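Local coordinates for putative Lipoprotein (Shewanella oneidensis, PDB 3U24) that is of unknown function but binds zinc and calcium ions and is probably related to the MA clan of metallopeptidases, at residues 125-130 with 147-152; 140-145 with 191-196; 239-244 with 481-486; 477-482 with 519-524. One frame throughout, in Å; residues are numbered along the deposited sequence.

Contact 1: residues 125-130 with 147-152. With EDO (1,2-ethanediol), chain Y; EDO (1,2-ethanediol), chain P.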
loop_
_atom_site.group_PDB
_atom_site.type_symbol
_atom_site.label_atom_id
_atom_site.label_comp_id
_atom_site.label_asym_id
_atom_site.label_seq_id
_atom_site.Cartn_x
_atom_site.Cartn_y
_atom_site.Cartn_z
ATOM N N GLY A 125 -5.986 -4.726 16.763
ATOM C CA GLY A 125 -6.307 -4.999 15.376
ATOM C C GLY A 125 -7.183 -6.229 15.152
ATOM O O GLY A 125 -8.207 -6.174 14.457
ATOM N N GLY A 126 -6.796 -7.338 15.736
ATOM C CA GLY A 126 -7.563 -8.573 15.571
ATOM C C GLY A 126 -8.960 -8.470 16.195
ATOM O O GLY A 126 -9.959 -8.949 15.632
ATOM N N PHE A 127 -9.021 -7.813 17.353
ATOM C CA PHE A 127 -10.284 -7.612 18.029
ATOM C C PHE A 127 -11.184 -6.683 17.231
ATOM O O PHE A 127 -12.357 -6.969 17.107
ATOM C CB PHE A 127 -10.080 -7.112 19.468
ATOM C CG PHE A 127 -9.712 -8.213 20.428
ATOM C CD1 PHE A 127 -10.697 -8.948 21.050
ATOM C CD2 PHE A 127 -8.389 -8.511 20.698
ATOM C CE1 PHE A 127 -10.374 -9.956 21.935
ATOM C CE2 PHE A 127 -8.054 -9.511 21.594
ATOM C CZ PHE A 127 -9.041 -10.241 22.206
ATOM N N ALA A 128 -10.641 -5.599 16.671
ATOM C CA ALA A 128 -11.455 -4.653 15.877
ATOM C C ALA A 128 -12.042 -5.348 14.651
ATOM O O ALA A 128 -13.202 -5.129 14.333
ATOM C CB ALA A 128 -10.641 -3.403 15.483
ATOM N N GLN A 129 -11.268 -6.211 13.989
ATOM C CA GLN A 129 -11.789 -6.949 12.837
ATOM C C GLN A 129 -12.955 -7.838 13.211
ATOM O O GLN A 129 -13.817 -8.063 12.378
ATOM C CB GLN A 129 -10.784 -7.902 12.194
ATOM C CG GLN A 129 -9.577 -7.265 11.565
ATOM C CD GLN A 129 -9.866 -6.486 10.289
ATOM O OE1 GLN A 129 -10.410 -7.012 9.307
ATOM N NE2 GLN A 129 -9.437 -5.235 10.283
ATOM N N ILE A 130 -12.942 -8.439 14.392
ATOM C CA ILE A 130 -14.062 -9.294 14.792
ATOM C C ILE A 130 -15.272 -8.405 15.121
ATOM O O ILE A 130 -16.343 -8.600 14.585
ATOM C CB ILE A 130 -13.695 -10.185 15.980
ATOM C CG1 ILE A 130 -12.653 -11.246 15.554
ATOM C CG2 ILE A 130 -14.927 -10.873 16.522
ATOM C CD1 ILE A 130 -11.731 -11.779 16.660
ATOM N N ALA A 147 -13.294 -15.680 23.971
ATOM C CA ALA A 147 -12.216 -16.665 23.920
ATOM C C ALA A 147 -10.879 -16.000 23.613
ATOM O O ALA A 147 -9.834 -16.356 24.189
ATOM C CB ALA A 147 -12.528 -17.807 22.895
ATOM N N ARG A 148 -10.893 -15.020 22.720
ATOM C CA ARG A 148 -9.646 -14.379 22.295
ATOM C C ARG A 148 -8.965 -13.563 23.410
ATOM O O ARG A 148 -7.755 -13.334 23.378
ATOM C CB ARG A 148 -9.915 -13.525 21.042
ATOM C CG ARG A 148 -8.691 -13.033 20.268
ATOM C CD ARG A 148 -9.075 -12.071 19.132
ATOM N NE ARG A 148 -7.915 -11.733 18.319
ATOM C CZ ARG A 148 -7.492 -12.481 17.297
ATOM N NH1 ARG A 148 -8.173 -13.585 16.918
ATOM N NH2 ARG A 148 -6.396 -12.122 16.633
HETATM N N MSE A 149 -9.755 -13.084 24.372
HETATM C CA MSE A 149 -9.206 -12.360 25.523
HETATM C C MSE A 149 -8.352 -13.219 26.498
HETATM O O MSE A 149 -7.481 -12.658 27.199
HETATM C CB MSE A 149 -10.320 -11.634 26.307
HETATM C CG MSE A 149 -10.886 -10.423 25.582
HETATM SE SE MSE A 149 -12.091 -9.386 26.741
HETATM C CE MSE A 149 -13.413 -10.800 27.073
ATOM N N GLU A 150 -8.587 -14.540 26.507
ATOM C CA GLU A 150 -7.949 -15.473 27.456
ATOM C C GLU A 150 -6.482 -15.197 27.578
ATOM O O GLU A 150 -5.996 -14.965 28.679
ATOM C CB GLU A 150 -8.077 -16.941 27.029
ATOM C CG GLU A 150 -9.299 -17.699 27.563
ATOM C CD GLU A 150 -9.526 -19.082 26.899
ATOM O OE1 GLU A 150 -9.971 -19.130 25.695
ATOM O OE2 GLU A 150 -9.282 -20.110 27.605
ATOM N N ASN A 151 -5.797 -15.180 26.440
ATOM C CA ASN A 151 -4.329 -15.063 26.404
ATOM C C ASN A 151 -3.714 -13.680 26.183
ATOM O O ASN A 151 -2.539 -13.574 25.877
ATOM C CB ASN A 151 -3.761 -16.112 25.431
ATOM C CG ASN A 151 -3.945 -17.522 25.992
ATOM O OD1 ASN A 151 -3.734 -17.730 27.198
ATOM N ND2 ASN A 151 -4.453 -18.437 25.194
ATOM N N ILE A 152 -4.468 -12.637 26.440
ATOM C CA ILE A 152 -3.903 -11.307 26.330
ATOM C C ILE A 152 -2.694 -11.076 27.255
ATOM O O ILE A 152 -1.718 -10.472 26.814
ATOM C CB ILE A 152 -4.971 -10.183 26.477
ATOM C CG1 ILE A 152 -5.837 -10.158 25.214
ATOM C CG2 ILE A 152 -4.323 -8.821 26.741
ATOM C CD1 ILE A 152 -7.063 -9.270 25.254
HETATM C C1 EDO Y . -3.957 -17.426 30.196
HETATM O O1 EDO Y . -5.098 -16.551 30.303
HETATM C C2 EDO Y . -2.603 -16.744 29.900
HETATM O O2 EDO Y . -2.672 -15.324 29.620
HETATM C C1 EDO P . -3.434 -8.827 15.701
HETATM O O1 EDO P . -3.922 -7.719 16.478
HETATM C C2 EDO P . -2.756 -9.914 16.559
HETATM O O2 EDO P . -3.762 -10.635 17.270
#
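Phe-127 of helix 124-131 lies on the alkyl chain of Arg-148, late in helix 138-148, in a buried apolar contact centred on a CH-pi interaction. The ring geometry supports this: Arg-148 CD is 3.6 Å from the centroid of the Phe-127 ring and 12° off its normal, hence over the middle of one face. With CG of Arg-148 anti to the backbone N and the chain extended to NE, the two side chains slide past each other in opposite directions. The guanidinium plane stands 84° from the ring, and CZ of Arg-148, 5.5 Å from the Phe-127 centroid, allows at most a weak cation-pi attraction. Thr-42 OG1 and Asp-53 O take its N-H groups, and NH2 also reaches O2 of a 1,2-ethanediol at 3.1 Å, whose O1 accepts from Gly-126 N. At the edge of the ring, in its plane, CZ of Phe-127 meets the backbone N of selenomethionine Met-149 (3.6 Å); Ile-152 CD1 comes to the same CZ obliquely (3.8 Å). Ile-130 CD1 closes on Arg-148 CD at 3.6 Å, while Phe-185 meets the Phe-127 ring edge-to-face. This is the packing of two consecutive helices joined by a short loop, set beside the zinc site of His-50 and Glu-133.

Contact 2: residues 140-145 with 191-196. With IMD (imidazole), chain B.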
loop_
_atom_site.group_PDB
_atom_site.type_symbol
_atom_site.label_atom_id
_atom_site.label_comp_id
_atom_site.label_asym_id
_atom_site.label_seq_id
_atom_site.Cartn_x
_atom_site.Cartn_y
_atom_site.Cartn_z
ATOM N N ASP A 140 -22.057 -14.620 18.106
ATOM C CA ASP A 140 -20.867 -15.305 17.599
ATOM C C ASP A 140 -19.633 -14.413 17.708
ATOM O O ASP A 140 -18.581 -14.864 18.148
ATOM C CB ASP A 140 -20.991 -15.734 16.129
ATOM C CG ASP A 140 -22.136 -16.722 15.877
ATOM O OD1 ASP A 140 -22.833 -17.117 16.840
ATOM O OD2 ASP A 140 -22.363 -17.076 14.684
ATOM N N ARG A 141 -19.755 -13.155 17.303
ATOM C CA ARG A 141 -18.657 -12.219 17.489
ATOM C C ARG A 141 -18.203 -12.119 18.955
ATOM O O ARG A 141 -17.037 -12.201 19.227
ATOM C CB ARG A 141 -19.067 -10.832 17.040
ATOM C CG ARG A 141 -18.992 -10.581 15.542
ATOM C CD ARG A 141 -19.392 -9.132 15.253
ATOM N NE ARG A 141 -20.840 -8.987 15.192
ATOM C CZ ARG A 141 -21.519 -7.869 15.439
ATOM N NH1 ARG A 141 -20.906 -6.784 15.833
ATOM N NH2 ARG A 141 -22.821 -7.860 15.324
ATOM N N LEU A 142 -19.134 -11.935 19.881
ATOM C CA LEU A 142 -18.786 -11.765 21.313
ATOM C C LEU A 142 -18.176 -13.026 21.923
ATOM O O LEU A 142 -17.313 -12.935 22.768
ATOM C CB LEU A 142 -20.004 -11.319 22.128
ATOM C CG LEU A 142 -20.476 -9.932 21.684
ATOM C CD1 LEU A 142 -21.794 -9.585 22.349
ATOM C CD2 LEU A 142 -19.437 -8.862 21.985
ATOM N N ARG A 143 -18.632 -14.193 21.493
ATOM C CA ARG A 143 -18.046 -15.436 21.966
ATOM C C ARG A 143 -16.628 -15.584 21.432
ATOM O O ARG A 143 -15.767 -16.121 22.134
ATOM C CB ARG A 143 -18.882 -16.640 21.579
ATOM C CG ARG A 143 -20.131 -16.760 22.438
ATOM C CD ARG A 143 -21.086 -17.893 22.035
ATOM N NE ARG A 143 -22.172 -17.962 23.013
ATOM C CZ ARG A 143 -23.478 -17.910 22.726
ATOM N NH1 ARG A 143 -23.920 -17.851 21.483
ATOM N NH2 ARG A 143 -24.362 -17.949 23.706
ATOM N N SER A 144 -16.384 -15.112 20.202
ATOM C CA SER A 144 -15.021 -15.102 19.670
ATOM C C SER A 144 -14.117 -14.188 20.504
ATOM O O SER A 144 -12.984 -14.557 20.872
ATOM C CB SER A 144 -14.987 -14.703 18.180
ATOM O OG SER A 144 -15.512 -15.771 17.396
ATOM N N VAL A 145 -14.618 -13.007 20.807
ATOM C CA VAL A 145 -13.891 -12.053 21.630
ATOM C C VAL A 145 -13.688 -12.616 23.067
ATOM O O VAL A 145 -12.597 -12.507 23.654
ATOM C CB VAL A 145 -14.675 -10.729 21.708
ATOM C CG1 VAL A 145 -14.078 -9.811 22.768
ATOM C CG2 VAL A 145 -14.683 -10.075 20.338
ATOM N N LYS A 191 -21.264 -2.620 27.062
ATOM C CA LYS A 191 -22.690 -2.448 26.896
ATOM C C LYS A 191 -23.230 -3.458 25.883
ATOM O O LYS A 191 -24.245 -4.109 26.147
ATOM C CB LYS A 191 -23.029 -0.993 26.501
ATOM C CG LYS A 191 -24.502 -0.684 26.171
ATOM C CD LYS A 191 -24.743 0.771 25.687
ATOM C CE LYS A 191 -24.256 1.854 26.687
ATOM N NZ LYS A 191 -24.411 3.296 26.263
ATOM N N GLN A 192 -22.563 -3.610 24.742
ATOM C CA GLN A 192 -22.963 -4.645 23.778
ATOM C C GLN A 192 -23.029 -6.021 24.446
ATOM O O GLN A 192 -23.971 -6.767 24.226
ATOM C CB GLN A 192 -21.998 -4.754 22.601
ATOM C CG GLN A 192 -22.018 -3.602 21.633
ATOM C CD GLN A 192 -21.499 -4.017 20.240
ATOM O OE1 GLN A 192 -22.289 -4.348 19.353
ATOM N NE2 GLN A 192 -20.174 -4.056 20.080
ATOM N N VAL A 193 -22.017 -6.352 25.247
ATOM C CA VAL A 193 -22.027 -7.633 25.935
ATOM C C VAL A 193 -23.217 -7.727 26.915
ATOM O O VAL A 193 -24.014 -8.669 26.818
ATOM C CB VAL A 193 -20.693 -7.908 26.659
ATOM C CG1 VAL A 193 -20.833 -9.123 27.574
ATOM C CG2 VAL A 193 -19.572 -8.096 25.629
ATOM N N ALA A 194 -23.398 -6.708 27.754
ATOM C CA ALA A 194 -24.462 -6.708 28.762
ATOM C C ALA A 194 -25.848 -6.911 28.157
ATOM O O ALA A 194 -26.688 -7.567 28.778
ATOM C CB ALA A 194 -24.445 -5.415 29.581
ATOM N N ASP A 195 -26.085 -6.368 26.961
ATOM C CA ASP A 195 -27.427 -6.388 26.366
ATOM C C ASP A 195 -27.600 -7.424 25.235
ATOM O O ASP A 195 -28.656 -7.461 24.565
ATOM C CB ASP A 195 -27.806 -4.986 25.852
ATOM C CG ASP A 195 -27.942 -3.947 26.994
ATOM O OD1 ASP A 195 -28.158 -4.337 28.186
ATOM O OD2 ASP A 195 -27.829 -2.734 26.686
ATOM N N SER A 196 -26.575 -8.252 25.055
ATOM C CA SER A 196 -26.577 -9.347 24.089
ATOM C C SER A 196 -27.367 -10.560 24.616
ATOM O O SER A 196 -27.819 -10.600 25.767
ATOM C CB SER A 196 -25.130 -9.808 23.844
ATOM O OG SER A 196 -24.658 -10.549 24.959
HETATM N N1 IMD B . -25.666 -0.013 29.846
HETATM C C2 IMD B . -26.771 -0.607 29.293
HETATM N N3 IMD B . -26.801 -1.903 29.683
HETATM C C4 IMD B . -25.707 -2.140 30.470
HETATM C C5 IMD B . -24.989 -0.950 30.572
#
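Leu-142 and Val-193, with CA atoms 7.0 Å apart, mark the nearest approach of helix segments 140-145 and 191-195, whose axes pass at 11.0 Å with a signed crossing angle of -117°. At that spacing one long side chain does most of the bridging. Leu-142 sends its two methyls to different partners: CD2 packs on CG2 of Val-193 at 3.7 Å, and CD1 on CB of Ser-196, also at 3.7 Å, with the Gln-192 carbonyl O at 4.0 Å from the same CD1. The serine is fixed from its own side. Its OG sits between the backbone N and the carbonyl carbon (chi1 74°), folded back to donate to Val-193 O at 2.7 Å; the donor lies in the carbonyl plane, on a lone pair, with a C=O...O angle of 137°. Val-193 O is gripped a second time by Ser-196 N, and Ser-196 OG is also hydrogen-bonded to Leu-198 N. An alanine here would keep the CB under Leu-142, but the lost hydroxyl would probably leave Leu-198 N without that partner and the turn less firmly held. Arg-141 comes near Gln-192, NH1 to OE1 4.5 Å, but its guanidinium is bonded to Ala-136 O and Ile-131 O. Beyond the pair, Lys-203 and Phe-206 of helix 200-234 pack on Val-193, and helix 124-131 is touched by both segments, through Val-145 and Gln-192.

Contact 3: residues 239-244 with 481-486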
loop_
_atom_site.group_PDB
_atom_site.type_symbol
_atom_site.label_atom_id
_atom_site.label_comp_id
_atom_site.label_asym_id
_atom_site.label_seq_id
_atom_site.Cartn_x
_atom_site.Cartn_y
_atom_site.Cartn_z
ATOM N N PHE A 239 16.815 3.451 13.299
ATOM C CA PHE A 239 15.663 3.055 12.511
ATOM C C PHE A 239 16.058 2.704 11.047
ATOM O O PHE A 239 15.240 2.157 10.287
ATOM C CB PHE A 239 14.607 4.166 12.532
ATOM C CG PHE A 239 15.072 5.463 11.934
ATOM C CD1 PHE A 239 14.967 5.686 10.573
ATOM C CD2 PHE A 239 15.560 6.489 12.741
ATOM C CE1 PHE A 239 15.401 6.876 10.027
ATOM C CE2 PHE A 239 15.981 7.686 12.195
ATOM C CZ PHE A 239 15.908 7.864 10.828
ATOM N N ARG A 240 17.295 3.029 10.673
ATOM C CA ARG A 240 17.786 2.858 9.319
ATOM C C ARG A 240 18.251 1.417 9.178
ATOM O O ARG A 240 19.075 0.931 9.966
ATOM C CB ARG A 240 18.916 3.822 9.031
ATOM C CG ARG A 240 18.552 5.288 9.272
ATOM C CD ARG A 240 19.815 6.116 9.473
ATOM N NE ARG A 240 19.534 7.519 9.810
ATOM C CZ ARG A 240 19.235 8.448 8.908
ATOM N NH1 ARG A 240 18.996 9.680 9.291
ATOM N NH2 ARG A 240 19.160 8.141 7.633
ATOM N N ILE A 241 17.685 0.686 8.230
ATOM C CA ILE A 241 17.926 -0.767 8.229
ATOM C C ILE A 241 19.235 -1.153 7.536
ATOM O O ILE A 241 19.718 -2.254 7.734
ATOM C CB ILE A 241 16.696 -1.559 7.688
ATOM C CG1 ILE A 241 16.382 -1.245 6.214
ATOM C CG2 ILE A 241 15.438 -1.257 8.526
ATOM C CD1 ILE A 241 15.304 -2.156 5.598
ATOM N N GLY A 242 19.827 -0.256 6.746
ATOM C CA GLY A 242 21.121 -0.516 6.091
ATOM C C GLY A 242 21.025 -1.236 4.748
ATOM O O GLY A 242 19.968 -1.838 4.415
ATOM N N GLU A 243 22.112 -1.193 3.982
ATOM C CA GLU A 243 22.105 -1.712 2.619
ATOM C C GLU A 243 21.739 -3.215 2.464
ATOM O O GLU A 243 20.936 -3.574 1.605
ATOM C CB GLU A 243 23.456 -1.469 1.955
ATOM C CG GLU A 243 23.540 -1.950 0.499
ATOM C CD GLU A 243 24.697 -1.260 -0.265
ATOM O OE1 GLU A 243 25.818 -1.171 0.301
ATOM O OE2 GLU A 243 24.505 -0.781 -1.408
ATOM N N GLU A 244 22.352 -4.079 3.260
ATOM C CA GLU A 244 22.158 -5.507 3.092
ATOM C C GLU A 244 20.683 -5.883 3.304
ATOM O O GLU A 244 20.106 -6.591 2.481
ATOM C CB GLU A 244 23.067 -6.351 3.994
ATOM C CG GLU A 244 22.976 -7.859 3.646
ATOM C CD GLU A 244 24.041 -8.779 4.270
ATOM O OE1 GLU A 244 24.466 -8.549 5.436
ATOM O OE2 GLU A 244 24.440 -9.780 3.591
ATOM N N SER A 481 17.710 6.706 0.382
ATOM C CA SER A 481 18.756 7.522 0.994
ATOM C C SER A 481 18.712 7.479 2.516
ATOM O O SER A 481 19.746 7.468 3.143
ATOM C CB SER A 481 18.742 8.944 0.463
ATOM O OG SER A 481 18.824 8.903 -0.967
ATOM N N ILE A 482 17.524 7.417 3.087
ATOM C CA ILE A 482 17.359 7.339 4.538
ATOM C C ILE A 482 17.922 6.020 5.085
ATOM O O ILE A 482 18.712 6.015 5.999
ATOM C CB ILE A 482 15.862 7.504 4.914
ATOM C CG1 ILE A 482 15.470 8.972 4.774
ATOM C CG2 ILE A 482 15.570 7.027 6.345
ATOM C CD1 ILE A 482 13.976 9.216 4.961
ATOM N N HIS A 483 17.558 4.909 4.473
ATOM C CA HIS A 483 17.916 3.595 4.977
ATOM C C HIS A 483 19.296 3.105 4.588
ATOM O O HIS A 483 19.881 2.281 5.298
ATOM C CB HIS A 483 16.850 2.615 4.559
ATOM C CG HIS A 483 15.600 2.804 5.328
ATOM N ND1 HIS A 483 15.519 2.481 6.629
ATOM C CD2 HIS A 483 14.397 3.411 4.999
ATOM C CE1 HIS A 483 14.317 2.830 7.089
ATOM N NE2 HIS A 483 13.621 3.371 6.088
ATOM N N VAL A 484 19.833 3.640 3.489
ATOM C CA VAL A 484 21.081 3.170 2.937
ATOM C C VAL A 484 22.169 4.229 3.006
ATOM O O VAL A 484 23.347 3.884 3.135
ATOM C CB VAL A 484 20.923 2.654 1.463
ATOM C CG1 VAL A 484 22.271 2.132 0.909
ATOM C CG2 VAL A 484 19.891 1.536 1.431
ATOM N N LYS A 485 21.800 5.499 2.911
ATOM C CA LYS A 485 22.818 6.546 2.720
ATOM C C LYS A 485 22.825 7.585 3.837
ATOM O O LYS A 485 23.413 8.647 3.675
ATOM C CB LYS A 485 22.608 7.276 1.380
ATOM C CG LYS A 485 22.687 6.395 0.158
ATOM C CD LYS A 485 22.359 7.210 -1.087
ATOM C CE LYS A 485 23.473 8.158 -1.515
ATOM N NZ LYS A 485 24.453 7.397 -2.340
ATOM N N GLY A 486 22.158 7.296 4.944
ATOM C CA GLY A 486 22.145 8.217 6.098
ATOM C C GLY A 486 21.577 9.616 5.850
ATOM O O GLY A 486 22.019 10.557 6.467
HETATM O O HOH W 1 23.963 1.122 4.588
#
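Arg-240 and the backbone N-H groups of Ile-241 and Gly-242 bring three hydrogen bonds to segment 481-486. The shortest runs from Arg-240 NH2 to Ile-482 O (2.7 Å), striking a lone pair in the carbonyl plane. Gly-242 N follows with 2.9 Å to His-483 O, and Ile-241 N gives 3.2 Å to His-483 ND1. That last bond is fairly straight (159°) and only 8° out of the imidazole plane, so it uses the ring-nitrogen lone pair. The ring is fixed at its other nitrogen too, NE2 being hydrogen-bonded to Ala-514 O and Ser-517 O. A water continues the series, accepting from Glu-243 N (3.0 Å) and donating to Val-484 O (3.2 Å). Arg-240, extended from CG to NE, runs over one face of the Phe-239 ring, its CG 3.6 Å above the plane toward the rim, and its guanidinium turns a face to Phe-239 CZ. NH1 holds Met-487 O. A methionine in its place would probably leave both Ile-482 O and Met-487 O without the guanidinium donor each now has. Further out, Phe-239 CE1 meets Ile-482 CG2 at the ring edge (3.7 Å), and Glu-243 CB touches Val-484 CG1 (3.9 Å). Gly-242, the N-cap residue of helix 243-254, has backbone angles (phi 86°) that call for glycine. Since two carbonyls face NE2 while ND1 accepts, His-483 is probably neutral with its proton on NE2, and successive carbonyls late in helix 459-485 are satisfied by the loop that starts helix 243-254.

Contact 4: residues 477-482 with 519-524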
loop_
_atom_site.group_PDB
_atom_site.type_symbol
_atom_site.label_atom_id
_atom_site.label_comp_id
_atom_site.label_asym_id
_atom_site.label_seq_id
_atom_site.Cartn_x
_atom_site.Cartn_y
_atom_site.Cartn_z
ATOM N N ILE A 477 14.001 8.066 -3.946
ATOM C CA ILE A 477 15.222 8.727 -3.453
ATOM C C ILE A 477 15.237 8.811 -1.914
ATOM O O ILE A 477 16.234 8.482 -1.248
ATOM C CB ILE A 477 15.380 10.108 -4.100
ATOM C CG1 ILE A 477 15.527 9.927 -5.602
ATOM C CG2 ILE A 477 16.594 10.875 -3.566
ATOM C CD1 ILE A 477 15.623 11.216 -6.369
ATOM N N LEU A 478 14.123 9.225 -1.360
ATOM C CA LEU A 478 13.994 9.436 0.059
ATOM C C LEU A 478 14.125 8.124 0.814
ATOM O O LEU A 478 14.927 7.999 1.772
ATOM C CB LEU A 478 12.632 10.067 0.353
ATOM C CG LEU A 478 12.228 10.212 1.829
ATOM C CD1 LEU A 478 12.759 11.517 2.349
ATOM C CD2 LEU A 478 10.717 10.222 2.047
ATOM N N ASP A 479 13.353 7.126 0.385
ATOM C CA ASP A 479 13.323 5.877 1.147
ATOM C C ASP A 479 14.707 5.219 1.162
ATOM O O ASP A 479 15.204 4.797 2.217
ATOM C CB ASP A 479 12.263 4.913 0.640
ATOM C CG ASP A 479 12.025 3.749 1.607
ATOM O OD1 ASP A 479 11.379 3.967 2.676
ATOM O OD2 ASP A 479 12.453 2.610 1.277
ATOM N N TYR A 480 15.338 5.200 -0.005
ATOM C CA TYR A 480 16.644 4.605 -0.185
ATOM C C TYR A 480 17.700 5.387 0.562
ATOM O O TYR A 480 18.499 4.808 1.299
ATOM C CB TYR A 480 16.984 4.526 -1.688
ATOM C CG TYR A 480 18.283 3.814 -2.002
ATOM C CD1 TYR A 480 18.336 2.428 -2.107
ATOM C CD2 TYR A 480 19.466 4.518 -2.153
ATOM C CE1 TYR A 480 19.552 1.762 -2.376
ATOM C CE2 TYR A 480 20.674 3.871 -2.414
ATOM C CZ TYR A 480 20.717 2.493 -2.548
ATOM O OH TYR A 480 21.932 1.849 -2.820
ATOM N N SER A 481 17.710 6.706 0.382
ATOM C CA SER A 481 18.756 7.522 0.994
ATOM C C SER A 481 18.712 7.479 2.516
ATOM O O SER A 481 19.746 7.468 3.143
ATOM C CB SER A 481 18.742 8.944 0.463
ATOM O OG SER A 481 18.824 8.903 -0.967
ATOM N N ILE A 482 17.524 7.417 3.087
ATOM C CA ILE A 482 17.359 7.339 4.538
ATOM C C ILE A 482 17.922 6.020 5.085
ATOM O O ILE A 482 18.712 6.015 5.999
ATOM C CB ILE A 482 15.862 7.504 4.914
ATOM C CG1 ILE A 482 15.470 8.972 4.774
ATOM C CG2 ILE A 482 15.570 7.027 6.345
ATOM C CD1 ILE A 482 13.976 9.216 4.961
ATOM N N VAL A 519 11.086 0.349 2.156
ATOM C CA VAL A 519 10.840 -0.264 0.846
ATOM C C VAL A 519 9.476 0.082 0.234
ATOM O O VAL A 519 9.374 0.414 -0.959
ATOM C CB VAL A 519 11.117 -1.792 0.897
ATOM C CG1 VAL A 519 10.644 -2.478 -0.348
ATOM C CG2 VAL A 519 12.618 -2.033 1.070
ATOM N N GLN A 520 8.417 0.073 1.029
ATOM C CA GLN A 520 7.071 0.319 0.476
ATOM C C GLN A 520 7.000 1.601 -0.378
ATOM O O GLN A 520 6.311 1.649 -1.402
ATOM C CB GLN A 520 6.015 0.275 1.600
ATOM C CG GLN A 520 4.552 0.325 1.128
ATOM C CD GLN A 520 4.139 1.711 0.620
ATOM O OE1 GLN A 520 4.656 2.731 1.081
ATOM N NE2 GLN A 520 3.246 1.739 -0.382
ATOM N N LEU A 521 7.752 2.622 0.019
ATOM C CA LEU A 521 7.740 3.935 -0.676
ATOM C C LEU A 521 8.315 3.844 -2.071
ATOM O O LEU A 521 7.941 4.649 -2.908
ATOM C CB LEU A 521 8.473 5.029 0.116
ATOM C CG LEU A 521 7.559 5.756 1.103
ATOM C CD1 LEU A 521 8.396 6.557 2.105
ATOM C CD2 LEU A 521 6.566 6.647 0.357
ATOM N N THR A 522 9.207 2.891 -2.331
ATOM C CA THR A 522 9.738 2.702 -3.692
ATOM C C THR A 522 8.762 2.003 -4.674
ATOM O O THR A 522 8.997 1.984 -5.878
ATOM C CB THR A 522 11.054 1.883 -3.694
ATOM O OG1 THR A 522 10.753 0.518 -3.377
ATOM C CG2 THR A 522 12.065 2.435 -2.668
ATOM N N SER A 523 7.642 1.465 -4.180
ATOM C CA SER A 523 6.834 0.550 -4.968
ATOM C C SER A 523 6.265 1.237 -6.199
ATOM O O SER A 523 6.208 0.648 -7.304
ATOM C CB SER A 523 5.742 -0.132 -4.107
ATOM O OG SER A 523 4.815 0.776 -3.546
ATOM N N TYR A 524 5.901 2.502 -6.025
ATOM C CA TYR A 524 5.243 3.265 -7.086
ATOM C C TYR A 524 6.158 3.429 -8.279
ATOM O O TYR A 524 5.778 3.112 -9.425
ATOM C CB TYR A 524 4.788 4.624 -6.590
ATOM C CG TYR A 524 4.051 4.537 -5.288
ATOM C CD1 TYR A 524 4.756 4.563 -4.075
ATOM C CD2 TYR A 524 2.668 4.433 -5.252
ATOM C CE1 TYR A 524 4.107 4.463 -2.875
ATOM C CE2 TYR A 524 1.996 4.325 -4.043
ATOM C CZ TYR A 524 2.711 4.350 -2.871
ATOM O OH TYR A 524 2.107 4.249 -1.659
HETATM O O HOH W 2 8.749 2.732 2.786
#
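Asp-479 points its carboxylate into the turn at Val-519, and its conformation explains how. With CG anti to the backbone N (chi1 -168°), the group leaves helix 459-485 toward segment 519-524. OD2 accepts from Val-519 N at 2.8 Å, met on the syn side but 25° out of the carboxylate plane, and is also hydrogen-bonded to Tyr-246 OH. OD1 works through a water, which donates to it at 2.9 Å and accepts from Leu-521 N at 2.9 Å. A buried carboxylate thus serves two N-H groups of the turn leading into helix 523-542, one directly and one through a water, within the mainly helical body of this DUF885 protein; the nearby N-H groups would probably favour its ionised form. Below the polar end, the CB atoms of Asp-479 and Leu-521 meet at 3.8 Å. Thr-522 holds OG1 between its backbone N and carbonyl carbon (chi1 71°), where the hydroxyl donates to Val-519 O at 2.8 Å, on a lone pair in the carbonyl plane; the same rotation presents CG2 to Asp-479 OD2 at 4.0 Å. Val-519 O takes Thr-522 N as well, so two bonds tie that carbonyl. Ser-523 OG bonds back to Gln-520 O, and Gln-520 NE2 donates in its amide plane to Tyr-524 OH at 3.0 Å. Leu-478 reaches over with CD2, 4.3 Å from Leu-521 CD1, while Ala-514 of helix 504-516 also touches Leu-478.

In the fold
From the N terminus, contact 1 closes a short loop between helices 124-131 and 138-148. Contact 2 opens inside that loop and closes after it, at helix 187-195, so the two cross; they share helix 138-148 and touch where Ile-130 and Phe-127 meet Arg-141, Ser-144 and Val-145. Contact 3 follows in series and closes a far longer excursion, bringing the start of helix 243-254 to helix 459-485 across 236 intervening residues. Contact 4 begins on that same helix, shares Ser-481 and Ile-482 with contact 3, and ties it to the entry of helix 523-542. The pairs stand well apart: contacts 1 and 3 have centres about 35 Å from each other.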